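Local coordinates for NAD-dependent aldehyde dehydrogenase (Sinorhizobium meliloti, PDB 3U4J), which probably oxidises aldehydes to carboxylic acids with NAD or NADP as electron acceptor, at residues 97-100 against 101-104; 113-116 against 117-121; 310-314 against 315-319; 443-446 against 447-451. All coordinates share one frame; numbering follows the deposited sequence.

Contact 1 (97-100 against 101-104)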
# COMPACT_ATOMS: atom_id res chain seq x y z
N LEU A 97 -26.64 -12.67 -10.23
CA LEU A 97 -27.29 -13.96 -10.51
C LEU A 97 -27.36 -14.89 -9.31
O LEU A 97 -28.35 -15.60 -9.14
CB LEU A 97 -26.58 -14.69 -11.67
CG LEU A 97 -27.02 -14.15 -13.01
CD1 LEU A 97 -25.95 -14.54 -14.06
CD2 LEU A 97 -28.41 -14.63 -13.39
N ILE A 98 -26.28 -14.92 -8.52
CA ILE A 98 -26.26 -15.72 -7.28
C ILE A 98 -27.45 -15.35 -6.37
O ILE A 98 -28.18 -16.23 -5.89
CB ILE A 98 -24.92 -15.58 -6.55
CG1 ILE A 98 -23.79 -16.19 -7.43
CG2 ILE A 98 -24.99 -16.29 -5.16
CD1 ILE A 98 -22.40 -15.91 -6.89
N LEU A 99 -27.67 -14.05 -6.17
CA LEU A 99 -28.84 -13.59 -5.45
C LEU A 99 -30.15 -13.96 -6.11
O LEU A 99 -31.07 -14.41 -5.44
CB LEU A 99 -28.77 -12.09 -5.17
CG LEU A 99 -27.73 -11.64 -4.15
CD1 LEU A 99 -27.85 -10.11 -3.85
CD2 LEU A 99 -27.81 -12.47 -2.83
N ALA A 100 -30.24 -13.77 -7.43
CA ALA A 100 -31.47 -14.11 -8.15
C ALA A 100 -31.77 -15.63 -8.01
O ALA A 100 -32.93 -16.05 -7.97
CB ALA A 100 -31.36 -13.70 -9.63
N ARG A 101 -30.73 -16.45 -7.92
CA ARG A 101 -30.93 -17.89 -7.79
C ARG A 101 -30.68 -18.39 -6.37
O ARG A 101 -30.33 -19.57 -6.16
CB ARG A 101 -30.06 -18.68 -8.78
CG ARG A 101 -30.04 -18.15 -10.23
CD ARG A 101 -31.38 -18.34 -10.96
NE ARG A 101 -31.22 -17.87 -12.34
CZ ARG A 101 -31.83 -16.81 -12.87
NH1 ARG A 101 -32.70 -16.09 -12.16
NH2 ARG A 101 -31.60 -16.48 -14.14
N GLN A 102 -30.86 -17.51 -5.38
CA GLN A 102 -30.44 -17.86 -4.01
C GLN A 102 -31.13 -19.12 -3.46
O GLN A 102 -30.46 -19.99 -2.91
CB GLN A 102 -30.59 -16.70 -3.03
CG GLN A 102 -30.12 -17.04 -1.59
CD GLN A 102 -30.07 -15.80 -0.69
OE1 GLN A 102 -30.55 -14.72 -1.06
NE2 GLN A 102 -29.48 -15.94 0.47
N GLU A 103 -32.45 -19.20 -3.60
CA GLU A 103 -33.21 -20.32 -3.02
C GLU A 103 -32.89 -21.65 -3.72
O GLU A 103 -32.74 -22.69 -3.05
CB GLU A 103 -34.74 -20.05 -3.03
CG GLU A 103 -35.18 -19.01 -1.98
CD GLU A 103 -34.73 -19.39 -0.57
OE1 GLU A 103 -35.03 -20.52 -0.10
OE2 GLU A 103 -34.07 -18.55 0.08
N GLU A 104 -32.78 -21.60 -5.05
CA GLU A 104 -32.32 -22.75 -5.85
C GLU A 104 -30.96 -23.24 -5.36
O GLU A 104 -30.76 -24.44 -5.15
CB GLU A 104 -32.20 -22.38 -7.35
CG GLU A 104 -31.75 -23.57 -8.25
CD GLU A 104 -31.20 -23.15 -9.65
OE1 GLU A 104 -31.41 -21.99 -10.09
OE2 GLU A 104 -30.55 -23.99 -10.31

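Contact 2 (113-116 against 117-121)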
# COMPACT_ATOMS: atom_id res chain seq x y z
N VAL A 113 -24.84 -31.58 0.50
CA VAL A 113 -23.89 -31.52 1.60
C VAL A 113 -24.52 -32.05 2.92
O VAL A 113 -23.79 -32.52 3.76
CB VAL A 113 -23.32 -30.07 1.83
CG1 VAL A 113 -22.40 -30.01 3.05
CG2 VAL A 113 -22.62 -29.55 0.58
N GLY A 114 -25.83 -31.97 3.08
CA GLY A 114 -26.46 -32.23 4.39
C GLY A 114 -26.43 -31.01 5.30
O GLY A 114 -26.59 -31.12 6.51
N LYS A 115 -26.23 -29.84 4.70
CA LYS A 115 -26.13 -28.57 5.39
C LYS A 115 -27.54 -28.09 5.69
O LYS A 115 -28.41 -28.13 4.82
CB LYS A 115 -25.46 -27.59 4.42
CG LYS A 115 -24.83 -26.34 4.98
CD LYS A 115 -24.24 -25.52 3.80
CE LYS A 115 -22.91 -26.09 3.31
NZ LYS A 115 -21.81 -25.85 4.29
N PRO A 116 -27.78 -27.63 6.93
CA PRO A 116 -29.09 -27.05 7.26
C PRO A 116 -29.46 -25.94 6.26
O PRO A 116 -28.62 -25.10 5.94
CB PRO A 116 -28.86 -26.45 8.64
CG PRO A 116 -27.78 -27.29 9.23
CD PRO A 116 -26.86 -27.60 8.08
N ILE A 117 -30.71 -25.94 5.80
CA ILE A 117 -31.16 -25.03 4.73
C ILE A 117 -31.03 -23.53 5.09
O ILE A 117 -30.68 -22.70 4.24
CB ILE A 117 -32.57 -25.36 4.21
CG1 ILE A 117 -32.88 -24.49 2.97
CG2 ILE A 117 -33.65 -25.21 5.31
CD1 ILE A 117 -32.29 -25.03 1.69
N ALA A 118 -31.26 -23.20 6.35
CA ALA A 118 -31.11 -21.82 6.79
C ALA A 118 -29.63 -21.42 6.74
O ALA A 118 -29.33 -20.30 6.35
CB ALA A 118 -31.69 -21.63 8.22
N GLN A 119 -28.73 -22.32 7.12
CA GLN A 119 -27.30 -22.06 6.99
C GLN A 119 -26.90 -21.96 5.51
O GLN A 119 -26.18 -21.04 5.11
CB GLN A 119 -26.46 -23.13 7.68
CG GLN A 119 -24.95 -23.00 7.46
CD GLN A 119 -24.21 -24.25 7.90
OE1 GLN A 119 -24.71 -25.02 8.71
NE2 GLN A 119 -23.01 -24.45 7.36
N ALA A 120 -27.37 -22.91 4.70
CA ALA A 120 -27.07 -22.89 3.26
C ALA A 120 -27.51 -21.57 2.66
O ALA A 120 -26.76 -20.97 1.93
CB ALA A 120 -27.71 -24.06 2.55
N ARG A 121 -28.71 -21.11 2.99
CA ARG A 121 -29.24 -19.88 2.43
C ARG A 121 -28.33 -18.69 2.78
O ARG A 121 -28.01 -17.89 1.90
CB ARG A 121 -30.68 -19.64 2.92
CG ARG A 121 -31.36 -18.38 2.40
CD ARG A 121 -32.76 -18.17 3.05
NE ARG A 121 -33.65 -19.27 2.69
CZ ARG A 121 -34.06 -20.24 3.50
NH1 ARG A 121 -33.72 -20.25 4.79
NH2 ARG A 121 -34.85 -21.18 3.03

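Contact 3 (310-314 against 315-319)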
# COMPACT_ATOMS: atom_id res chain seq x y z
N LEU A 310 -11.40 -26.81 23.30
CA LEU A 310 -11.69 -25.75 24.27
C LEU A 310 -10.58 -25.75 25.33
O LEU A 310 -10.35 -26.78 26.00
CB LEU A 310 -13.08 -25.97 24.90
CG LEU A 310 -13.42 -25.22 26.21
CD1 LEU A 310 -13.31 -23.70 25.95
CD2 LEU A 310 -14.82 -25.57 26.75
N LEU A 311 -9.88 -24.62 25.47
CA LEU A 311 -8.87 -24.45 26.53
C LEU A 311 -9.48 -23.43 27.48
O LEU A 311 -9.65 -22.27 27.12
CB LEU A 311 -7.53 -23.95 25.98
CG LEU A 311 -6.84 -24.74 24.86
CD1 LEU A 311 -5.52 -24.11 24.45
CD2 LEU A 311 -6.59 -26.16 25.24
N VAL A 312 -9.85 -23.88 28.68
CA VAL A 312 -10.62 -23.05 29.60
C VAL A 312 -9.85 -22.84 30.91
O VAL A 312 -9.23 -23.78 31.44
CB VAL A 312 -12.06 -23.60 29.80
CG1 VAL A 312 -12.07 -25.07 30.31
CG2 VAL A 312 -12.89 -22.68 30.71
N GLN A 313 -9.83 -21.59 31.37
CA GLN A 313 -9.17 -21.26 32.62
C GLN A 313 -9.90 -21.93 33.77
O GLN A 313 -11.14 -21.98 33.81
CB GLN A 313 -9.05 -19.74 32.81
CG GLN A 313 -7.90 -19.34 33.77
CD GLN A 313 -7.44 -17.89 33.59
OE1 GLN A 313 -6.25 -17.58 33.77
NE2 GLN A 313 -8.37 -16.99 33.24
N GLU A 314 -9.11 -22.47 34.70
CA GLU A 314 -9.61 -23.32 35.77
C GLU A 314 -10.82 -22.78 36.50
O GLU A 314 -11.82 -23.48 36.66
CB GLU A 314 -8.51 -23.59 36.79
CG GLU A 314 -7.60 -24.68 36.36
CD GLU A 314 -6.56 -25.02 37.41
OE1 GLU A 314 -5.85 -26.01 37.18
OE2 GLU A 314 -6.47 -24.32 38.45
N GLY A 315 -10.74 -21.51 36.89
CA GLY A 315 -11.79 -20.85 37.67
C GLY A 315 -13.18 -20.82 37.06
O GLY A 315 -14.17 -20.74 37.78
N ILE A 316 -13.26 -20.87 35.73
CA ILE A 316 -14.57 -20.75 35.10
C ILE A 316 -14.98 -21.99 34.35
O ILE A 316 -16.00 -22.00 33.68
CB ILE A 316 -14.65 -19.55 34.14
CG1 ILE A 316 -13.59 -19.70 33.05
CG2 ILE A 316 -14.55 -18.24 34.92
CD1 ILE A 316 -14.00 -19.15 31.73
N ARG A 317 -14.18 -23.05 34.50
CA ARG A 317 -14.45 -24.30 33.83
C ARG A 317 -15.88 -24.76 34.08
O ARG A 317 -16.58 -25.04 33.13
CB ARG A 317 -13.45 -25.38 34.27
CG ARG A 317 -13.57 -26.71 33.50
CD ARG A 317 -14.40 -27.73 34.26
NE ARG A 317 -14.45 -29.03 33.57
CZ ARG A 317 -15.46 -29.90 33.66
NH1 ARG A 317 -16.53 -29.63 34.40
NH2 ARG A 317 -15.39 -31.05 33.01
N ASP A 318 -16.31 -24.82 35.34
CA ASP A 318 -17.62 -25.40 35.66
C ASP A 318 -18.74 -24.49 35.18
O ASP A 318 -19.74 -24.97 34.63
CB ASP A 318 -17.76 -25.69 37.16
CG ASP A 318 -16.86 -26.83 37.62
OD1 ASP A 318 -16.61 -27.76 36.84
OD2 ASP A 318 -16.40 -26.78 38.78
N ALA A 319 -18.59 -23.18 35.35
CA ALA A 319 -19.65 -22.27 34.92
C ALA A 319 -19.83 -22.31 33.40
O ALA A 319 -20.95 -22.20 32.89
CB ALA A 319 -19.39 -20.85 35.42

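Contact 4 (443-446 against 447-451)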
# COMPACT_ATOMS: atom_id res chain seq x y z
N LEU A 443 -5.15 -9.32 23.44
CA LEU A 443 -4.20 -9.00 22.36
C LEU A 443 -2.85 -9.72 22.45
O LEU A 443 -2.33 -10.16 21.41
CB LEU A 443 -4.03 -7.47 22.19
CG LEU A 443 -5.29 -6.80 21.62
CD1 LEU A 443 -5.18 -5.29 21.70
CD2 LEU A 443 -5.53 -7.23 20.15
N GLN A 444 -2.27 -9.84 23.65
CA GLN A 444 -1.00 -10.57 23.77
C GLN A 444 -1.18 -12.06 23.50
O GLN A 444 -0.31 -12.68 22.88
CB GLN A 444 -0.28 -10.34 25.10
CG GLN A 444 0.18 -8.90 25.31
CD GLN A 444 1.45 -8.49 24.52
OE1 GLN A 444 2.32 -7.80 25.07
NE2 GLN A 444 1.53 -8.88 23.23
N THR A 445 -2.31 -12.63 23.90
CA THR A 445 -2.54 -14.05 23.62
C THR A 445 -2.69 -14.25 22.11
O THR A 445 -2.07 -15.14 21.56
CB THR A 445 -3.72 -14.63 24.43
OG1 THR A 445 -3.49 -14.41 25.84
CG2 THR A 445 -3.83 -16.12 24.22
N ILE A 446 -3.48 -13.41 21.44
CA ILE A 446 -3.69 -13.56 20.00
C ILE A 446 -2.40 -13.32 19.17
O ILE A 446 -2.16 -14.01 18.18
CB ILE A 446 -4.96 -12.78 19.54
CG1 ILE A 446 -5.77 -13.60 18.53
CG2 ILE A 446 -4.64 -11.42 18.96
CD1 ILE A 446 -6.32 -14.90 19.09
N ARG A 447 -1.55 -12.38 19.60
CA ARG A 447 -0.25 -12.16 18.98
C ARG A 447 0.72 -13.33 19.14
O ARG A 447 1.62 -13.50 18.31
CB ARG A 447 0.43 -10.91 19.52
CG ARG A 447 -0.26 -9.64 19.09
CD ARG A 447 0.30 -8.43 19.85
NE ARG A 447 1.42 -7.81 19.14
CZ ARG A 447 2.38 -7.09 19.73
NH1 ARG A 447 2.41 -6.94 21.05
NH2 ARG A 447 3.34 -6.54 19.01
N ARG A 448 0.54 -14.11 20.20
CA ARG A 448 1.45 -15.23 20.48
C ARG A 448 0.99 -16.58 19.92
O ARG A 448 1.77 -17.51 19.89
CB ARG A 448 1.73 -15.33 21.98
CG ARG A 448 2.66 -14.22 22.45
CD ARG A 448 2.58 -13.92 23.94
NE ARG A 448 3.29 -12.66 24.21
CZ ARG A 448 3.55 -12.21 25.45
NH1 ARG A 448 3.14 -12.90 26.52
NH2 ARG A 448 4.22 -11.08 25.61
N ILE A 449 -0.26 -16.68 19.49
CA ILE A 449 -0.76 -17.96 18.94
C ILE A 449 -0.39 -18.04 17.45
O ILE A 449 -0.62 -17.09 16.70
CB ILE A 449 -2.27 -18.13 19.17
CG1 ILE A 449 -2.52 -18.30 20.68
CG2 ILE A 449 -2.82 -19.33 18.39
CD1 ILE A 449 -4.00 -18.22 21.10
N ARG A 450 0.22 -19.16 17.05
CA ARG A 450 0.70 -19.33 15.67
C ARG A 450 -0.39 -19.87 14.75
O ARG A 450 -0.40 -21.04 14.39
CB ARG A 450 1.96 -20.19 15.65
CG ARG A 450 3.11 -19.49 16.36
CD ARG A 450 4.21 -20.46 16.69
NE ARG A 450 5.36 -19.79 17.31
CZ ARG A 450 6.55 -20.37 17.49
NH1 ARG A 450 6.72 -21.64 17.09
NH2 ARG A 450 7.55 -19.70 18.05
N ALA A 451 -1.33 -19.00 14.40
CA ALA A 451 -2.46 -19.36 13.54
C ALA A 451 -2.81 -18.15 12.68
O ALA A 451 -2.67 -17.02 13.13
CB ALA A 451 -3.65 -19.78 14.37

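Contact 1 (97-100 against 101-104)
Arg101 N turns back to Leu97 O at 2.8 Å, closing the last turn of helix 84-100, and one residue later Gln102 N takes Leu99 O at 3.1 Å. The first bond carries a weak companion to Ile98 O. Arg101, at the N-cap position of the next helix, is where the chain leaves the helical conformation (phi/psi -105/26). Its side chain is bent at chi2 (-69°) and folds back over the helix it has just left: CG sits 3.2 Å from Leu97 O, and the guanidinium runs on beside the Leu97 side chain, both pointing the same way. Leu97 CD2 lies over one face of the guanidinium, off toward the rim, 3.8 Å from Arg101 NH2. Ala100 CB comes in obliquely, 3.7 Å from Arg101 NH1. NH2 itself is taken by a salt bridge to Glu213. Gln102, extended beyond CG, runs alongside Leu99, with OE1 4.0 Å from Leu99 CD2, while its NE2 bonds to Arg121 O. Helix 84-100 thus ends here and helix 102-113 begins almost at once, with Arg101 as the one non-helical residue between them. Ile98 points away from this break and packs on Ile124, Ala128 and Trp131 of helix 117-138 and on Leu207 and Leu210 of helix 202-214.

Contact 2 (113-116 against 117-121)
Pro116 O receives Ala120 N at 2.8 Å in a nearly straight bond (167° at the hydrogen). Beside it, Gln119 lays its side chain across the residues that precede the helix. Its extended chain, with CG opposite the backbone N (chi1 174°), brings the amide to Pro116 and Lys115 together: OE1 lies 3.4 Å from Pro116 CD, and NE2 lies 3.5 Å from Lys115 CG. This is the start of helix 117-138, with Pro116 at its N-cap position, and it follows a short connection from helix 102-113 that leaves the helix at Gly114 with a positive phi of 83°. The Lys115 chain crosses Gln119 at about a right angle, then bends at its last two torsions. On the way CD passes 4.0 Å from Ala120 CB. Lys115 NZ is held by Glu123 OE1 and Asn172 O, while Gln119 NE2 bonds to the other carboxylate oxygen, Glu123 OE2. With an alanine here in place of Gln119, Glu123 OE2 would probably lose this donor and a gap is likely to open beside the proline ring and Lys115 CG. Ile117 turns the other way, onto Ala106 and Ser110 of helix 102-113.

Contact 3 (310-314 against 315-319)
Val312 supplies the tight half of this turn. Its CG2 meets Ile316 CD1 at 3.8 Å and lies equally close to Arg317 CA, while CG1 touches the aliphatic part of Arg317, 3.9 Å from CG. Ile316 can reach in because its CG1 stands between the backbone N and the carbonyl carbon (chi1 59°), which places it 3.4 Å from Gln313 O and points CD1 at the valine. Ile316 also packs on Val279 of the neighbouring strand, on Ala281, and on Leu285 of helix 285-297. Here strand 307-313, paired in parallel with strands 275-279 and 407-413, gives way to helix 317-330: a strand-turn-helix step of the alpha/beta kind. Two backbone bonds make the turn, Ile316 N to Gln313 O at 3.1 Å and Arg317 N to Glu314 O at 3.2 Å. Ile316 stands at the N-cap position. The outer side is looser. Glu314 and Gly315 form the exposed bend, and the extended glutamate chain leads off from the turn to a salt bridge with Lys414. Arg317 touches Val312 with its CG, then bends at chi2 and carries its guanidinium away. There NH1 makes a salt bridge to the next residue, Asp318 OD1, at 3.1 Å, its partner tilted 21° out of the guanidinium plane.

Contact 4 (443-446 against 447-451)
A bend at chi2 (-77°) brings the Gln444 amide round to Arg447, whose own chain bends at chi3 (91°) to meet it. The two side chains run side by side, and the amide comes to the edge of the guanidinium with the planes only 13° apart. Nearer the backbone, Arg447 CG rests 3.2 Å from Leu443 O, which also takes Arg447 N at 3.0 Å. Arg448 crosses the same glutamine obliquely: Gln444 CB sits over the centre of one face of its guanidinium, and Arg448 CD lies 3.3 Å from Gln444 O. Both arginines go on to a third subunit, Arg447 NE to its Asn147 and Arg448 NH2 to its Asp151. An alanine here instead of Gln444 is likely to leave the Arg447 guanidinium without the flat group at its edge and freer to turn. On the inner side, Thr445 CG2 touches Ile449 CD1 at 3.8 Å, and both side chains pack on Val434. Arg448 N bonds to Thr445 O at 3.1 Å as the helix runs out, and Ile449 leaves it. That exit belongs to a beta-alpha-beta crossover, in which helix 439-448 joins parallel strands 431-435 and 453-456.

How the contacts relate
The four contacts follow one another along the chain as two pairs. Contacts 1 and 2 lie at opposite ends of helix 102-113, their centres 14 Å apart, and touch directly: Glu103 makes a salt bridge to Arg121, joining the start of that helix to helix 117-138. Contact 3 carries strand 307-313 of a mixed sheet, and contact 4 is the end of the helix that links two other strands of it, 431-435 and 453-456. Their centres are 19 Å apart and their nearest atoms about 7 Å. Between the pairs the centres are 32 to 43 Å apart. Contact 4 alone meets other subunits, so this one helix end serves both the sheet and the tetramer, whereas the other three concern the fold of the single chain.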